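Local coordinates for Tol-Pal system protein TolB (Acinetobacter baumannii, PDB 7MX5), which probably acts in the periplasm as part of the Tol-Pal system, which supports outer membrane integrity and outer membrane invagination during cell division, at residues 47-52 with 61-66; 54-59 with 86-91; 139-144 with 391-396; 150-155 with 170-175. All blocks are in the same frame, centred on the assembly; numbering follows the deposited sequence.

Contact 1: residues 47-52 with 61-66; sequences KNLPAN and SDWQAA
The indole of Trp63 reaches from helix 60-65 into an angular hollow formed by Leu49, Pro50 and Ala51, on the surface of the amino-terminal alpha/beta domain of TolB. No hydrogen bond joins the two segments, so this is apolar shape matching between an irregular loop and the last turn of a short helix. Three consecutive loop residues meet the six-membered ring at different places. Ala51 is the bump over one face: its CB stands 4.0 Å from the centroid of the six-membered ring of Trp63, 24° off the normal, a CH-pi contact displaced toward the rim. Leu49 comes in at the edge instead, near the ring plane, with Leu49 CD2 3.7 Å from Trp63 CH2. Next to Leu49, Pro50 meets the indole obliquely, its side chain running roughly crosswise to that of Trp63, with Pro50 CD 3.7 Å from Trp63 CZ3. The indole reaches the loop because Trp63 CG lies anti to its own carbonyl carbon (chi1 -61°), which carries the far end of the ring toward residues 49-51.

On the helix side, Asp62 and Ala66, four residues apart, add two more points of contact with the loop. The methylene of Asp62 rests against the Ala51 methyl at 4.0 Å, CB to CB. Beyond the segments, Ile58 and Val92 also pack on Trp63, and Leu49 leans on Val20, which ties this peripheral patch to the rest of the domain. Where the helical conformation ends, the methyl of Ala66 sits against the proline ring, Ala66 CB lying 3.6 Å from Pro50 CG.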
loop_
_atom_site.group_PDB
_atom_site.type_symbol
_atom_site.label_atom_id
_atom_site.label_comp_id
_atom_site.label_asym_id
_atom_site.label_seq_id
_atom_site.Cartn_x
_atom_site.Cartn_y
_atom_site.Cartn_z
ATOM N N LYS A 47 -23.129 15.612 9.394
ATOM C CA LYS A 47 -24.371 16.262 8.990
ATOM C C LYS A 47 -25.423 16.238 10.093
ATOM O O LYS A 47 -25.734 17.278 10.681
ATOM C CB LYS A 47 -24.917 15.603 7.722
ATOM C CG LYS A 47 -24.152 15.980 6.463
ATOM C CD LYS A 47 -24.192 17.481 6.229
ATOM C CE LYS A 47 -23.978 17.823 4.764
ATOM N NZ LYS A 47 -23.101 19.014 4.595
ATOM N N ASN A 48 -25.983 15.061 10.377
ATOM C CA ASN A 48 -27.046 14.925 11.376
ATOM C C ASN A 48 -26.431 14.952 12.777
ATOM O O ASN A 48 -26.399 13.959 13.507
ATOM C CB ASN A 48 -27.843 13.651 11.135
ATOM C CG ASN A 48 -28.802 13.775 9.967
ATOM O OD1 ASN A 48 -29.048 14.872 9.465
ATOM N ND2 ASN A 48 -29.347 12.647 9.527
ATOM N N LEU A 49 -25.944 16.133 13.152
ATOM C CA LEU A 49 -25.232 16.241 14.419
ATOM C C LEU A 49 -26.194 16.549 15.563
ATOM O O LEU A 49 -27.140 17.323 15.389
ATOM C CB LEU A 49 -24.163 17.325 14.347
ATOM C CG LEU A 49 -22.740 16.772 14.396
ATOM C CD1 LEU A 49 -22.447 15.999 13.134
ATOM C CD2 LEU A 49 -21.738 17.894 14.580
ATOM N N PRO A 50 -25.953 15.949 16.731
ATOM C CA PRO A 50 -26.833 16.165 17.885
ATOM C C PRO A 50 -26.485 17.369 18.744
ATOM O O PRO A 50 -27.280 17.716 19.628
ATOM C CB PRO A 50 -26.642 14.868 18.680
ATOM C CG PRO A 50 -25.201 14.542 18.444
ATOM C CD PRO A 50 -24.931 14.922 17.006
ATOM N N ALA A 51 -25.338 18.005 18.529
ATOM C CA ALA A 51 -24.914 19.123 19.361
ATOM C C ALA A 51 -24.102 20.088 18.504
ATOM O O ALA A 51 -24.038 19.958 17.278
ATOM C CB ALA A 51 -24.126 18.624 20.578
ATOM N N ASN A 52 -23.474 21.062 19.161
ATOM C CA ASN A 52 -22.675 22.081 18.482
ATOM C C ASN A 52 -21.465 22.391 19.353
ATOM O O ASN A 52 -21.611 22.950 20.445
ATOM C CB ASN A 52 -23.498 23.342 18.218
ATOM C CG ASN A 52 -22.805 24.302 17.272
ATOM O OD1 ASN A 52 -22.045 23.890 16.395
ATOM N ND2 ASN A 52 -23.066 25.593 17.444
ATOM N N SER A 61 -21.946 16.060 27.869
ATOM C CA SER A 61 -23.230 15.486 28.260
ATOM C C SER A 61 -24.098 15.163 27.052
ATOM O O SER A 61 -24.844 14.178 27.073
ATOM C CB SER A 61 -23.969 16.439 29.200
ATOM O OG SER A 61 -24.408 17.596 28.511
ATOM N N ASP A 62 -24.013 15.968 25.994
ATOM C CA ASP A 62 -24.865 15.787 24.825
ATOM C C ASP A 62 -24.295 14.795 23.823
ATOM O O ASP A 62 -25.063 14.163 23.087
ATOM C CB ASP A 62 -25.099 17.135 24.137
ATOM C CG ASP A 62 -25.385 18.248 25.125
ATOM O OD1 ASP A 62 -26.159 18.013 26.076
ATOM O OD2 ASP A 62 -24.833 19.354 24.952
ATOM N N TRP A 63 -22.972 14.644 23.769
ATOM C CA TRP A 63 -22.383 13.671 22.860
ATOM C C TRP A 63 -22.517 12.249 23.383
ATOM O O TRP A 63 -22.641 11.312 22.586
ATOM C CB TRP A 63 -20.917 14.010 22.599
ATOM C CG TRP A 63 -20.748 15.352 21.977
ATOM C CD1 TRP A 63 -20.362 16.503 22.598
ATOM C CD2 TRP A 63 -20.988 15.695 20.608
ATOM N NE1 TRP A 63 -20.333 17.539 21.697
ATOM C CE2 TRP A 63 -20.712 17.069 20.468
ATOM C CE3 TRP A 63 -21.399 14.970 19.485
ATOM C CZ2 TRP A 63 -20.838 17.734 19.251
ATOM C CZ3 TRP A 63 -21.522 15.632 18.277
ATOM C CH2 TRP A 63 -21.243 17.001 18.169
ATOM N N GLN A 64 -22.495 12.063 24.704
ATOM C CA GLN A 64 -22.822 10.750 25.243
ATOM C C GLN A 64 -24.265 10.390 24.931
ATOM O O GLN A 64 -24.564 9.242 24.580
ATOM C CB GLN A 64 -22.571 10.704 26.753
ATOM C CG GLN A 64 -22.601 9.285 27.325
ATOM C CD GLN A 64 -23.981 8.806 27.770
ATOM O OE1 GLN A 64 -25.015 9.273 27.300
ATOM N NE2 GLN A 64 -23.989 7.811 28.641
ATOM N N ALA A 65 -25.175 11.359 25.065
ATOM C CA ALA A 65 -26.597 11.091 24.871
ATOM C C ALA A 65 -26.866 10.487 23.500
ATOM O O ALA A 65 -27.716 9.601 23.358
ATOM C CB ALA A 65 -27.402 12.375 25.062
ATOM N N ALA A 66 -26.147 10.948 22.480
ATOM C CA ALA A 66 -26.264 10.404 21.136
ATOM C C ALA A 66 -25.341 9.215 20.903
ATOM O O ALA A 66 -25.190 8.782 19.756
ATOM C CB ALA A 66 -25.979 11.494 20.102
#

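Contact 2: residues 54-59 with 86-91; sequences AINQIQ and HYQLYD
Ile55 and Asn56 form the corner of a type II beta turn, Ala54 to Gln57, that faces strand 83-91 with Ile55 and Gln88 7.0 Å apart at their CA atoms. Gln88 bridges the gap with its amide. Its OE1 accepts from the backbone N of Asn56 at 2.9 Å in a nearly straight bond (170° at the hydrogen), the donor tilted 22° from the carbonyl plane. Its NE2 lies against Asn56 OD1, modelled at a doubtfully short 2.5 Å. Apolar contacts lie on both sides of this bridge. Ile55 CD1 stands over the centre of the His86 ring, 4.3 Å from its centroid, and also touches the aliphatic part of Gln88. Toward Tyr90, Ile58 CG2 sits 3.6 Å from the ring centroid, centred on one face; with Ile58 CG1 anti to the backbone N (chi1 -177°), CD1 reaches the same ring near Tyr90 CD2. Asn100 OD1 accepts from Gln88 NE2 and is also hydrogen-bonded to His86 NE2, while Tyr97 meets Tyr90 edge-to-face. With OE1 taken by Asn56 N and NE2 by Asn100 OD1, the flip of the Gln88 amide is defined, and a buried polar group is satisfied while it fastens the loop to the amino-terminal domain sheet.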
loop_
_atom_site.group_PDB
_atom_site.type_symbol
_atom_site.label_atom_id
_atom_site.label_comp_id
_atom_site.label_asym_id
_atom_site.label_seq_id
_atom_site.Cartn_x
_atom_site.Cartn_y
_atom_site.Cartn_z
ATOM N N ALA A 54 -16.967 23.468 19.269
ATOM C CA ALA A 54 -15.944 24.191 18.524
ATOM C C ALA A 54 -14.616 24.048 19.261
ATOM O O ALA A 54 -14.466 23.209 20.154
ATOM C CB ALA A 54 -16.346 25.658 18.334
ATOM N N ILE A 55 -13.645 24.879 18.877
ATOM C CA ILE A 55 -12.322 24.833 19.487
ATOM C C ILE A 55 -12.414 25.282 20.939
ATOM O O ILE A 55 -12.929 26.367 21.240
ATOM C CB ILE A 55 -11.336 25.708 18.698
ATOM C CG1 ILE A 55 -10.940 25.019 17.390
ATOM C CG2 ILE A 55 -10.103 26.018 19.536
ATOM C CD1 ILE A 55 -10.169 23.734 17.586
ATOM N N ASN A 56 -11.917 24.440 21.847
ATOM C CA ASN A 56 -11.894 24.711 23.283
ATOM C C ASN A 56 -13.283 24.997 23.846
ATOM O O ASN A 56 -13.414 25.670 24.874
ATOM C CB ASN A 56 -10.938 25.862 23.617
ATOM C CG ASN A 56 -9.480 25.463 23.485
ATOM O OD1 ASN A 56 -9.162 24.292 23.278
ATOM N ND2 ASN A 56 -8.587 26.437 23.607
ATOM N N GLN A 57 -14.329 24.494 23.190
ATOM C CA GLN A 57 -15.701 24.623 23.680
ATOM C C GLN A 57 -16.446 23.348 23.298
ATOM O O GLN A 57 -16.877 23.194 22.151
ATOM C CB GLN A 57 -16.391 25.858 23.111
ATOM C CG GLN A 57 -17.846 25.995 23.541
ATOM C CD GLN A 57 -18.800 26.073 22.364
ATOM O OE1 GLN A 57 -18.711 26.980 21.536
ATOM N NE2 GLN A 57 -19.717 25.116 22.282
ATOM N N ILE A 58 -16.586 22.438 24.256
ATOM C CA ILE A 58 -17.344 21.208 24.056
ATOM C C ILE A 58 -17.851 20.731 25.409
ATOM O O ILE A 58 -17.131 20.778 26.411
ATOM C CB ILE A 58 -16.500 20.124 23.345
ATOM C CG1 ILE A 58 -17.344 18.874 23.085
ATOM C CG2 ILE A 58 -15.248 19.788 24.147
ATOM C CD1 ILE A 58 -16.707 17.898 22.123
ATOM N N GLN A 59 -19.106 20.291 25.437
ATOM C CA GLN A 59 -19.725 19.729 26.631
ATOM C C GLN A 59 -20.112 18.289 26.326
ATOM O O GLN A 59 -20.848 18.030 25.369
ATOM C CB GLN A 59 -20.942 20.551 27.061
ATOM C CG GLN A 59 -20.601 21.979 27.466
ATOM C CD GLN A 59 -20.857 22.249 28.937
ATOM O OE1 GLN A 59 -21.178 21.338 29.700
ATOM N NE2 GLN A 59 -20.710 23.506 29.342
ATOM N N HIS A 86 -6.321 24.591 12.959
ATOM C CA HIS A 86 -6.251 24.275 14.381
ATOM C C HIS A 86 -7.356 23.270 14.669
ATOM O O HIS A 86 -8.540 23.618 14.627
ATOM C CB HIS A 86 -6.404 25.534 15.233
ATOM C CG HIS A 86 -6.228 25.295 16.700
ATOM N ND1 HIS A 86 -6.647 26.194 17.657
ATOM C CD2 HIS A 86 -5.681 24.256 17.375
ATOM C CE1 HIS A 86 -6.364 25.721 18.857
ATOM N NE2 HIS A 86 -5.777 24.547 18.714
ATOM N N TYR A 87 -6.975 22.026 14.946
ATOM C CA TYR A 87 -7.937 20.950 15.125
ATOM C C TYR A 87 -7.720 20.263 16.465
ATOM O O TYR A 87 -6.618 20.278 17.023
ATOM C CB TYR A 87 -7.849 19.921 13.985
ATOM C CG TYR A 87 -6.535 19.176 13.912
ATOM C CD1 TYR A 87 -5.447 19.713 13.238
ATOM C CD2 TYR A 87 -6.389 17.926 14.502
ATOM C CE1 TYR A 87 -4.246 19.033 13.163
ATOM C CE2 TYR A 87 -5.192 17.239 14.432
ATOM C CZ TYR A 87 -4.124 17.796 13.761
ATOM O OH TYR A 87 -2.931 17.117 13.687
ATOM N N GLN A 88 -8.792 19.660 16.976
ATOM C CA GLN A 88 -8.760 18.956 18.250
ATOM C C GLN A 88 -9.485 17.626 18.116
ATOM O O GLN A 88 -10.341 17.442 17.247
ATOM C CB GLN A 88 -9.398 19.781 19.376
ATOM C CG GLN A 88 -8.727 21.114 19.643
ATOM C CD GLN A 88 -9.473 21.943 20.669
ATOM O OE1 GLN A 88 -10.699 22.052 20.624
ATOM N NE2 GLN A 88 -8.736 22.533 21.602
ATOM N N LEU A 89 -9.126 16.695 18.997
ATOM C CA LEU A 89 -9.801 15.408 19.121
ATOM C C LEU A 89 -10.194 15.230 20.577
ATOM O O LEU A 89 -9.327 15.197 21.455
ATOM C CB LEU A 89 -8.903 14.259 18.655
ATOM C CG LEU A 89 -9.458 12.843 18.832
ATOM C CD1 LEU A 89 -10.842 12.719 18.213
ATOM C CD2 LEU A 89 -8.507 11.813 18.242
ATOM N N TYR A 90 -11.495 15.122 20.835
ATOM C CA TYR A 90 -12.028 15.109 22.191
ATOM C C TYR A 90 -12.546 13.720 22.536
ATOM O O TYR A 90 -13.421 13.189 21.844
ATOM C CB TYR A 90 -13.140 16.144 22.349
ATOM C CG TYR A 90 -13.530 16.394 23.788
ATOM C CD1 TYR A 90 -12.752 17.201 24.607
ATOM C CD2 TYR A 90 -14.672 15.820 24.329
ATOM C CE1 TYR A 90 -13.100 17.433 25.922
ATOM C CE2 TYR A 90 -15.031 16.047 25.645
ATOM C CZ TYR A 90 -14.241 16.853 26.436
ATOM O OH TYR A 90 -14.589 17.084 27.748
ATOM N N ASP A 91 -12.006 13.141 23.608
ATOM C CA ASP A 91 -12.541 11.913 24.181
ATOM C C ASP A 91 -13.697 12.276 25.105
ATOM O O ASP A 91 -13.508 13.003 26.086
ATOM C CB ASP A 91 -11.445 11.161 24.936
ATOM C CG ASP A 91 -11.870 9.764 25.363
ATOM O OD1 ASP A 91 -12.932 9.617 26.004
ATOM O OD2 ASP A 91 -11.130 8.805 25.060
#

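Contact 3: residues 139-144 with 391-396; sequences VLRNPA and EVREPA
Val139 and Arg393 form a hydrogen-bonded antiparallel pair, joined by Val139 N to Arg393 O at 3.1 Å and by the reciprocal bond. Arg141 and Glu391 repeat the pattern, with Arg141 N 2.9 Å from Glu391 O. The tight apolar part lies between these pairs: buried Leu140 and Val392 lie alongside each other in the same direction, with Leu140 CD2 3.6 Å from Val392 CG1.

The other face is looser, with Arg141, Glu391 and Arg393 partly open to solvent. Arg141, extended from CG to NE, slides one guanidinium face over Arg393 CG. Its NH1 lies above the Arg393 guanidinium, planes 34° apart, and carboxylates probably offset the gathered positive charge. Arg141 NH2 makes a salt bridge to Glu394 OE1 at 3.5 Å, and a water spans the same two atoms, accepting from NH2 and donating to OE1. Glu349 pairs with Arg393 NH2, Arg365 with Glu391 OE1, and Glu394 OE2 is hydrogen-bonded to Ser174 OG.

The pairing joins strand 135-141 to the C-terminal strand 391-397, closing the propeller ring in the velcro manner. Strand 150-156 flanks strand 135-141 on its other side; Pro175 and Leu173 of strand 172-177 pack on Val139 and Arg141 respectively, both touching Glu394.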
loop_
_atom_site.group_PDB
_atom_site.type_symbol
_atom_site.label_atom_id
_atom_site.label_comp_id
_atom_site.label_asym_id
_atom_site.label_seq_id
_atom_site.Cartn_x
_atom_site.Cartn_y
_atom_site.Cartn_z
ATOM N N VAL A 139 0.363 0.094 -12.198
ATOM C CA VAL A 139 0.542 0.102 -13.645
ATOM C C VAL A 139 -0.824 -0.058 -14.295
ATOM O O VAL A 139 -1.485 -1.089 -14.120
ATOM C CB VAL A 139 1.499 -1.005 -14.115
ATOM C CG1 VAL A 139 1.637 -0.970 -15.629
ATOM C CG2 VAL A 139 2.855 -0.852 -13.448
ATOM N N LEU A 140 -1.243 0.958 -15.044
ATOM C CA LEU A 140 -2.486 0.903 -15.800
ATOM C C LEU A 140 -2.222 0.266 -17.158
ATOM O O LEU A 140 -1.346 0.718 -17.904
ATOM C CB LEU A 140 -3.078 2.302 -15.977
ATOM C CG LEU A 140 -3.554 3.011 -14.708
ATOM C CD1 LEU A 140 -4.009 4.427 -15.025
ATOM C CD2 LEU A 140 -4.671 2.223 -14.045
ATOM N N ARG A 141 -2.976 -0.783 -17.472
ATOM C CA ARG A 141 -2.863 -1.488 -18.743
ATOM C C ARG A 141 -4.130 -1.247 -19.550
ATOM O O ARG A 141 -5.230 -1.584 -19.100
ATOM C CB ARG A 141 -2.642 -2.984 -18.527
ATOM C CG ARG A 141 -1.401 -3.320 -17.720
ATOM C CD ARG A 141 -1.205 -4.823 -17.631
ATOM N NE ARG A 141 -0.087 -5.182 -16.769
ATOM C CZ ARG A 141 0.304 -6.427 -16.532
ATOM N NH1 ARG A 141 -0.311 -7.460 -17.083
ATOM N NH2 ARG A 141 1.336 -6.640 -15.721
ATOM N N ASN A 142 -3.973 -0.666 -20.738
ATOM C CA ASN A 142 -5.102 -0.367 -21.616
ATOM C C ASN A 142 -4.704 -0.666 -23.056
ATOM O O ASN A 142 -4.067 0.171 -23.717
ATOM C CB ASN A 142 -5.554 1.083 -21.466
ATOM C CG ASN A 142 -6.976 1.301 -21.945
ATOM O OD1 ASN A 142 -7.571 0.430 -22.582
ATOM N ND2 ASN A 142 -7.527 2.470 -21.647
ATOM N N PRO A 143 -5.057 -1.845 -23.575
ATOM C CA PRO A 143 -4.816 -2.111 -25.002
ATOM C C PRO A 143 -5.684 -1.267 -25.914
ATOM O O PRO A 143 -5.358 -1.132 -27.101
ATOM C CB PRO A 143 -5.130 -3.608 -25.153
ATOM C CG PRO A 143 -5.476 -4.113 -23.780
ATOM C CD PRO A 143 -5.775 -2.942 -22.911
ATOM N N ALA A 144 -6.772 -0.694 -25.401
ATOM C CA ALA A 144 -7.573 0.272 -26.141
ATOM C C ALA A 144 -6.923 1.648 -26.195
ATOM O O ALA A 144 -7.589 2.623 -26.559
ATOM C CB ALA A 144 -8.972 0.378 -25.529
ATOM N N GLU A 391 -7.284 -2.104 -16.903
ATOM C CA GLU A 391 -7.069 -2.797 -15.643
ATOM C C GLU A 391 -5.890 -2.181 -14.903
ATOM O O GLU A 391 -4.999 -1.573 -15.501
ATOM C CB GLU A 391 -6.824 -4.299 -15.859
ATOM C CG GLU A 391 -5.540 -4.619 -16.606
ATOM C CD GLU A 391 -5.382 -6.101 -16.882
ATOM O OE1 GLU A 391 -5.952 -6.912 -16.122
ATOM O OE2 GLU A 391 -4.688 -6.456 -17.859
ATOM N N VAL A 392 -5.901 -2.347 -13.583
ATOM C CA VAL A 392 -4.836 -1.879 -12.703
ATOM C C VAL A 392 -4.111 -3.100 -12.156
ATOM O O VAL A 392 -4.750 -4.036 -11.659
ATOM C CB VAL A 392 -5.386 -1.009 -11.560
ATOM C CG1 VAL A 392 -4.366 0.040 -11.158
ATOM C CG2 VAL A 392 -6.699 -0.363 -11.974
ATOM N N ARG A 393 -2.783 -3.094 -12.247
ATOM C CA ARG A 393 -1.990 -4.262 -11.891
ATOM C C ARG A 393 -0.773 -3.852 -11.075
ATOM O O ARG A 393 -0.296 -2.716 -11.151
ATOM C CB ARG A 393 -1.534 -5.037 -13.136
ATOM C CG ARG A 393 -2.632 -5.294 -14.154
ATOM C CD ARG A 393 -3.413 -6.544 -13.800
ATOM N NE ARG A 393 -2.530 -7.638 -13.417
ATOM C CZ ARG A 393 -2.286 -8.700 -14.172
ATOM N NH1 ARG A 393 -2.851 -8.848 -15.359
ATOM N NH2 ARG A 393 -1.455 -9.637 -13.724
ATOM N N GLU A 394 -0.279 -4.810 -10.290
ATOM C CA GLU A 394 0.987 -4.748 -9.566
ATOM C C GLU A 394 1.102 -3.505 -8.690
ATOM O O GLU A 394 1.950 -2.642 -8.952
ATOM C CB GLU A 394 2.151 -4.806 -10.556
ATOM C CG GLU A 394 2.627 -6.217 -10.862
ATOM C CD GLU A 394 3.455 -6.296 -12.131
ATOM O OE1 GLU A 394 3.259 -5.448 -13.028
ATOM O OE2 GLU A 394 4.305 -7.206 -12.231
ATOM N N PRO A 395 0.290 -3.378 -7.644
ATOM C CA PRO A 395 0.426 -2.232 -6.742
ATOM C C PRO A 395 1.604 -2.403 -5.795
ATOM O O PRO A 395 2.060 -3.511 -5.510
ATOM C CB PRO A 395 -0.900 -2.230 -5.977
ATOM C CG PRO A 395 -1.294 -3.664 -5.941
ATOM C CD PRO A 395 -0.814 -4.267 -7.239
ATOM N N ALA A 396 2.096 -1.266 -5.306
ATOM C CA ALA A 396 3.209 -1.258 -4.359
ATOM C C ALA A 396 3.033 -0.066 -3.429
ATOM O O ALA A 396 3.241 1.080 -3.841
ATOM C CB ALA A 396 4.551 -1.198 -5.083
HETATM O O HOH W 1 2.127 -4.180 -15.048
#

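Contact 4: residues 150-155 with 170-175; sequences YTLQIA and DPILSP
Tyr150 lays one face of its phenol ring over the backbone of Pro171, where two neighbouring blades of the TolB beta-propeller meet. Pro171 CA stands 3.4 Å from the ring centroid and only 9° off the normal, a centred CH-pi contact. The carbonyl oxygen of Asp170 and the backbone N of Ile172 approach the ring obliquely, one on each side of Pro171 in sequence, so the aromatic ring rests on a run of main chain as much as on side chains. The proline ring extends the contact toward the hydroxyl end of the phenol: its CD lies 3.9 Å from Tyr150 CE1, and its CG comes near OH. With chi1 at -62°, Tyr150 CG is anti to the carbonyl carbon, which swings the ring over the segment that leads into strand 172-177. Arg141, on strand 135-141, also touches the Tyr150 side chain.

Strand 150-156 belongs to the sheet that also holds 135-141 and 391-397, whereas 172-177 is an outermost strand of the next sheet. The short strands run roughly parallel, 24° apart, but their axes come no nearer than 7.4 Å and no hydrogen bond crosses between them. They are packed face to face through side chains rather than paired in one sheet. Ile172 sits between the tyrosine and the leucine, its CB 4.1 Å from Tyr150 CB and its CG2 4.1 Å from Leu152 CB. Leu166 packs on Ile172, and Tyr186 on Leu152. Farther along, Leu152 and Pro175 pass alongside each other, running opposite ways, and Leu152 CD1 touches Pro175 CG at 3.7 Å.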
loop_
_atom_site.group_PDB
_atom_site.type_symbol
_atom_site.label_atom_id
_atom_site.label_comp_id
_atom_site.label_asym_id
_atom_site.label_seq_id
_atom_site.Cartn_x
_atom_site.Cartn_y
_atom_site.Cartn_z
ATOM N N TYR A 150 0.770 0.835 -21.474
ATOM C CA TYR A 150 1.172 0.668 -20.085
ATOM C C TYR A 150 1.567 2.024 -19.527
ATOM O O TYR A 150 2.330 2.759 -20.161
ATOM C CB TYR A 150 2.336 -0.321 -19.955
ATOM C CG TYR A 150 2.014 -1.725 -20.416
ATOM C CD1 TYR A 150 2.061 -2.063 -21.763
ATOM C CD2 TYR A 150 1.672 -2.716 -19.505
ATOM C CE1 TYR A 150 1.773 -3.346 -22.190
ATOM C CE2 TYR A 150 1.382 -4.002 -19.923
ATOM C CZ TYR A 150 1.434 -4.311 -21.267
ATOM O OH TYR A 150 1.146 -5.589 -21.688
ATOM N N THR A 151 1.049 2.355 -18.347
ATOM C CA THR A 151 1.330 3.630 -17.699
ATOM C C THR A 151 1.649 3.379 -16.235
ATOM O O THR A 151 0.797 2.886 -15.488
ATOM C CB THR A 151 0.147 4.594 -17.831
ATOM O OG1 THR A 151 -0.100 4.867 -19.216
ATOM C CG2 THR A 151 0.443 5.898 -17.110
ATOM N N LEU A 152 2.871 3.712 -15.829
ATOM C CA LEU A 152 3.275 3.628 -14.432
ATOM C C LEU A 152 2.864 4.915 -13.727
ATOM O O LEU A 152 3.297 6.006 -14.113
ATOM C CB LEU A 152 4.780 3.402 -14.312
ATOM C CG LEU A 152 5.338 3.363 -12.888
ATOM C CD1 LEU A 152 4.536 2.416 -12.011
ATOM C CD2 LEU A 152 6.800 2.968 -12.902
ATOM N N GLN A 153 2.033 4.786 -12.696
ATOM C CA GLN A 153 1.500 5.932 -11.980
ATOM C C GLN A 153 1.721 5.767 -10.484
ATOM O O GLN A 153 1.828 4.649 -9.972
ATOM C CB GLN A 153 0.003 6.121 -12.254
ATOM C CG GLN A 153 -0.314 6.733 -13.604
ATOM C CD GLN A 153 -1.654 7.438 -13.617
ATOM O OE1 GLN A 153 -2.561 7.089 -12.859
ATOM N NE2 GLN A 153 -1.788 8.438 -14.481
ATOM N N ILE A 154 1.790 6.901 -9.792
ATOM C CA ILE A 154 1.844 6.949 -8.337
ATOM C C ILE A 154 0.764 7.911 -7.868
ATOM O O ILE A 154 0.706 9.057 -8.329
ATOM C CB ILE A 154 3.228 7.391 -7.822
ATOM C CG1 ILE A 154 4.309 6.409 -8.275
ATOM C CG2 ILE A 154 3.221 7.494 -6.310
ATOM C CD1 ILE A 154 5.716 6.857 -7.936
ATOM N N ALA A 155 -0.093 7.447 -6.962
ATOM C CA ALA A 155 -1.204 8.247 -6.475
ATOM C C ALA A 155 -1.295 8.116 -4.962
ATOM O O ALA A 155 -0.611 7.297 -4.343
ATOM C CB ALA A 155 -2.527 7.831 -7.131
ATOM N N ASP A 170 4.803 -0.446 -24.567
ATOM C CA ASP A 170 5.417 -1.724 -24.257
ATOM C C ASP A 170 5.260 -2.016 -22.774
ATOM O O ASP A 170 5.055 -1.097 -21.972
ATOM C CB ASP A 170 6.901 -1.719 -24.649
ATOM C CG ASP A 170 7.105 -1.637 -26.150
ATOM O OD1 ASP A 170 6.786 -2.623 -26.848
ATOM O OD2 ASP A 170 7.576 -0.585 -26.633
ATOM N N PRO A 171 5.336 -3.289 -22.378
ATOM C CA PRO A 171 5.058 -3.652 -20.980
ATOM C C PRO A 171 5.928 -2.901 -19.982
ATOM O O PRO A 171 7.140 -2.766 -20.160
ATOM C CB PRO A 171 5.342 -5.158 -20.942
ATOM C CG PRO A 171 5.185 -5.627 -22.340
ATOM C CD PRO A 171 5.398 -4.467 -23.263
ATOM N N ILE A 172 5.284 -2.405 -18.927
ATOM C CA ILE A 172 5.952 -1.883 -17.739
ATOM C C ILE A 172 5.475 -2.721 -16.562
ATOM O O ILE A 172 4.270 -2.771 -16.282
ATOM C CB ILE A 172 5.652 -0.393 -17.513
ATOM C CG1 ILE A 172 6.282 0.457 -18.617
ATOM C CG2 ILE A 172 6.155 0.048 -16.146
ATOM C CD1 ILE A 172 5.834 1.904 -18.598
ATOM N N LEU A 173 6.408 -3.382 -15.880
ATOM C CA LEU A 173 6.060 -4.382 -14.881
ATOM C C LEU A 173 6.783 -4.127 -13.566
ATOM O O LEU A 173 7.878 -3.559 -13.534
ATOM C CB LEU A 173 6.394 -5.801 -15.368
ATOM C CG LEU A 173 6.081 -6.145 -16.825
ATOM C CD1 LEU A 173 6.798 -7.421 -17.235
ATOM C CD2 LEU A 173 4.582 -6.280 -17.035
ATOM N N SER A 174 6.140 -4.560 -12.480
ATOM C CA SER A 174 6.712 -4.682 -11.143
ATOM C C SER A 174 7.314 -3.382 -10.622
ATOM O O SER A 174 8.543 -3.263 -10.530
ATOM C CB SER A 174 7.775 -5.782 -11.133
ATOM O OG SER A 174 7.248 -7.003 -11.622
ATOM N N PRO A 175 6.497 -2.395 -10.258
ATOM C CA PRO A 175 7.040 -1.217 -9.564
ATOM C C PRO A 175 7.459 -1.589 -8.148
ATOM O O PRO A 175 6.716 -2.252 -7.421
ATOM C CB PRO A 175 5.878 -0.216 -9.568
ATOM C CG PRO A 175 4.762 -0.855 -10.335
ATOM C CD PRO A 175 5.042 -2.312 -10.455
#

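The four contacts fall into two well-separated pairs, one in each domain. Contacts 1 and 2, centres 13 Å apart, interlock within the amino-terminal domain: their segments alternate along the chain, and Ile58 of contact 2 packs against the indole of contact 1, with Ile58 CG1 3.6 Å from Trp63 NE1. Contacts 3 and 4, centres 7 Å apart, lie in the propeller, contact 4 nested within the loop that contact 3 closes. Leu140 N bonds to Thr151 O at 2.8 Å within their shared sheet, and the hydrogen bond between Ser174 and Glu394 reaches across to the next one. Contacts 2 and 4 have centres 44 Å apart and nearest atoms about 21 Å apart.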